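Long-range contact in hypothetical protein SO0527 (Shewanella oneidensis, PDB 2BBE), which is of unknown function but belongs to the antibiotic biosynthesis monooxygenase family and may therefore act as a monooxygenase: residues 14-19 with 64-69. Sequence-based numbering, arbitrary orientation. Where two conformers were deposited one is given.
Sequences IVCVAS and FVEKFV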
loop_
_atom_site.group_PDB
_atom_site.type_symbol
_atom_site.label_atom_id
_atom_site.label_comp_id
_atom_site.label_asym_id
_atom_site.label_seq_id
_atom_site.Cartn_x
_atom_site.Cartn_y
_atom_site.Cartn_z
ATOM N N ILE A 14 -8.668 4.492 9.782
ATOM C CA ILE A 14 -10.036 4.246 9.351
ATOM C C ILE A 14 -10.008 3.720 7.933
ATOM O O ILE A 14 -9.409 4.337 7.029
ATOM C CB ILE A 14 -10.914 5.537 9.414
ATOM C CG1 ILE A 14 -11.106 5.991 10.883
ATOM C CG2 ILE A 14 -12.265 5.316 8.705
ATOM C CD1 ILE A 14 -11.916 5.009 11.752
ATOM N N VAL A 15 -10.637 2.570 7.753
ATOM C CA VAL A 15 -10.790 1.967 6.428
ATOM C C VAL A 15 -12.232 2.200 5.969
ATOM O O VAL A 15 -13.155 2.133 6.778
ATOM C CB VAL A 15 -10.417 0.452 6.455
ATOM C CG1 VAL A 15 -10.918 -0.296 5.165
ATOM C CG2 VAL A 15 -8.877 0.295 6.602
ATOM N N CYS A 16 -12.425 2.501 4.693
ATOM C CA CYS A 16 -13.784 2.618 4.162
ATOM C C CYS A 16 -13.904 1.895 2.845
ATOM O O CYS A 16 -13.016 2.002 1.967
ATOM C CB CYS A 16 -14.201 4.098 3.988
ATOM S SG CYS A 16 -15.875 4.327 3.296
ATOM N N VAL A 17 -14.992 1.145 2.700
ATOM C CA VAL A 17 -15.340 0.545 1.418
ATOM C C VAL A 17 -16.698 1.116 1.002
ATOM O O VAL A 17 -17.680 0.996 1.742
ATOM C CB VAL A 17 -15.400 -0.997 1.478
ATOM C CG1 VAL A 17 -15.829 -1.571 0.111
ATOM C CG2 VAL A 17 -14.020 -1.584 1.898
ATOM N N ALA A 18 -16.749 1.744 -0.164
ATOM C CA ALA A 18 -17.979 2.415 -0.625
ATOM C C ALA A 18 -18.275 1.921 -2.040
ATOM O O ALA A 18 -17.511 2.206 -2.980
ATOM C CB ALA A 18 -17.781 3.971 -0.591
ATOM N N SER A 19 -19.362 1.158 -2.189
ATOM C CA SER A 19 -19.702 0.549 -3.469
ATOM C C SER A 19 -20.936 1.219 -4.014
ATOM O O SER A 19 -21.860 1.558 -3.252
ATOM C CB SER A 19 -19.948 -0.965 -3.349
ATOM O OG SER A 19 -21.016 -1.258 -2.450
ATOM N N PHE A 64 -14.986 2.204 -4.189
ATOM C CA PHE A 64 -13.800 2.791 -3.593
ATOM C C PHE A 64 -13.307 1.967 -2.400
ATOM O O PHE A 64 -14.094 1.562 -1.533
ATOM C CB PHE A 64 -14.075 4.243 -3.099
ATOM C CG PHE A 64 -13.674 5.315 -4.084
ATOM C CD1 PHE A 64 -12.336 5.449 -4.492
ATOM C CD2 PHE A 64 -14.624 6.216 -4.578
ATOM C CE1 PHE A 64 -11.963 6.453 -5.398
ATOM C CE2 PHE A 64 -14.254 7.222 -5.468
ATOM C CZ PHE A 64 -12.938 7.325 -5.893
ATOM N N VAL A 65 -11.994 1.769 -2.350
ATOM C CA VAL A 65 -11.320 1.162 -1.210
ATOM C C VAL A 65 -10.400 2.235 -0.640
ATOM O O VAL A 65 -9.497 2.737 -1.336
ATOM C CB VAL A 65 -10.526 -0.094 -1.651
ATOM C CG1 VAL A 65 -9.547 -0.563 -0.520
ATOM C CG2 VAL A 65 -11.533 -1.208 -2.063
ATOM N N GLU A 66 -10.652 2.609 0.615
ATOM C CA GLU A 66 -10.073 3.825 1.174
ATOM C C GLU A 66 -9.427 3.559 2.527
ATOM O O GLU A 66 -9.824 2.613 3.230
ATOM C CB GLU A 66 -11.177 4.895 1.376
ATOM C CG GLU A 66 -12.189 5.036 0.220
ATOM C CD GLU A 66 -13.338 6.011 0.539
ATOM O OE1 GLU A 66 -13.296 6.702 1.586
ATOM O OE2 GLU A 66 -14.289 6.095 -0.278
ATOM N N LYS A 67 -8.472 4.418 2.886
ATOM C CA LYS A 67 -7.862 4.418 4.227
ATOM C C LYS A 67 -7.414 5.832 4.590
ATOM O O LYS A 67 -6.835 6.551 3.761
ATOM C CB LYS A 67 -6.686 3.426 4.318
ATOM C CG LYS A 67 -6.319 3.007 5.755
ATOM C CD LYS A 67 -5.044 2.124 5.837
ATOM C CE LYS A 67 -5.244 0.696 5.307
ATOM N NZ LYS A 67 -3.994 -0.190 5.470
ATOM N N PHE A 68 -7.696 6.225 5.832
ATOM C CA PHE A 68 -7.375 7.551 6.371
ATOM C C PHE A 68 -6.679 7.401 7.713
ATOM O O PHE A 68 -6.862 6.395 8.412
ATOM C CB PHE A 68 -8.650 8.410 6.530
ATOM C CG PHE A 68 -9.323 8.700 5.227
ATOM C CD1 PHE A 68 -10.251 7.797 4.695
ATOM C CD2 PHE A 68 -8.990 9.854 4.500
ATOM C CE1 PHE A 68 -10.859 8.042 3.449
ATOM C CE2 PHE A 68 -9.577 10.109 3.259
ATOM C CZ PHE A 68 -10.508 9.207 2.734
ATOM N N VAL A 69 -5.859 8.392 8.063
ATOM C CA VAL A 69 -5.033 8.294 9.271
ATOM C C VAL A 69 -5.881 8.164 10.553
ATOM O O VAL A 69 -5.434 7.593 11.551
ATOM C CB VAL A 69 -4.031 9.480 9.377
ATOM C CG1 VAL A 69 -3.036 9.449 8.203
ATOM C CG2 VAL A 69 -4.758 10.798 9.425
#
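Ile14 and Phe68 form a hydrogen-bonded antiparallel pair: Ile14 N bonds to Phe68 O (3.0 Å), and Phe68 N to Ile14 O. Ile14 O also receives a CA-H...O contact from Lys67 CA at 3.2 Å. The Ile14 side chain turns from the neighbouring strand to Ile71 and Phe74 of helix 71-78. Val15 stands opposite Lys67 on the other face of the sheet. There Val15 CG2, set beside its own backbone N, lies 3.8 Å from Lys67 CG and also touches CE; in the conformer given, the lysine chain kinks at chi3 (-72°), and NZ is hydrogen-bonded to Gln105 of strand 95-107. This pair, with Val17 and Val65, lines the face turned toward a second subunit, whose Asn53 packs on Val15 and whose Val65 packs on Val65 of this chain. The two segments belong to the central strands, 8-22 and 61-68, of a four-stranded antiparallel sheet with helices packed on the face of Ile14, Cys16 and Glu66, the ferredoxin-like fold of the dimeric alpha/beta-barrel superfamily. Back on that helix-covered face, Cys16 and Glu66 exchange the same pair of bonds, Cys16 N to Glu66 O and Glu66 N to Cys16 O (2.8 Å). With chi1 at -43° and a straight run past CG, Glu66 brings its carboxylate alongside the cysteine: OE1 is 3.7 Å from Cys16 CB and 3.9 Å from SG, while it also lies in the plane of the Phe68 ring, at the edge. Val17, opposite Val65, brings CA within 3.4 Å of Phe64 O, a CA-H...O contact, and its side chain touches Thr63. At Ala18 two further backbone bonds pair it with Phe64, and its methyl lies 4.1 Å from Glu66 OE2; the Phe64 ring turns away to stack on Tyr50.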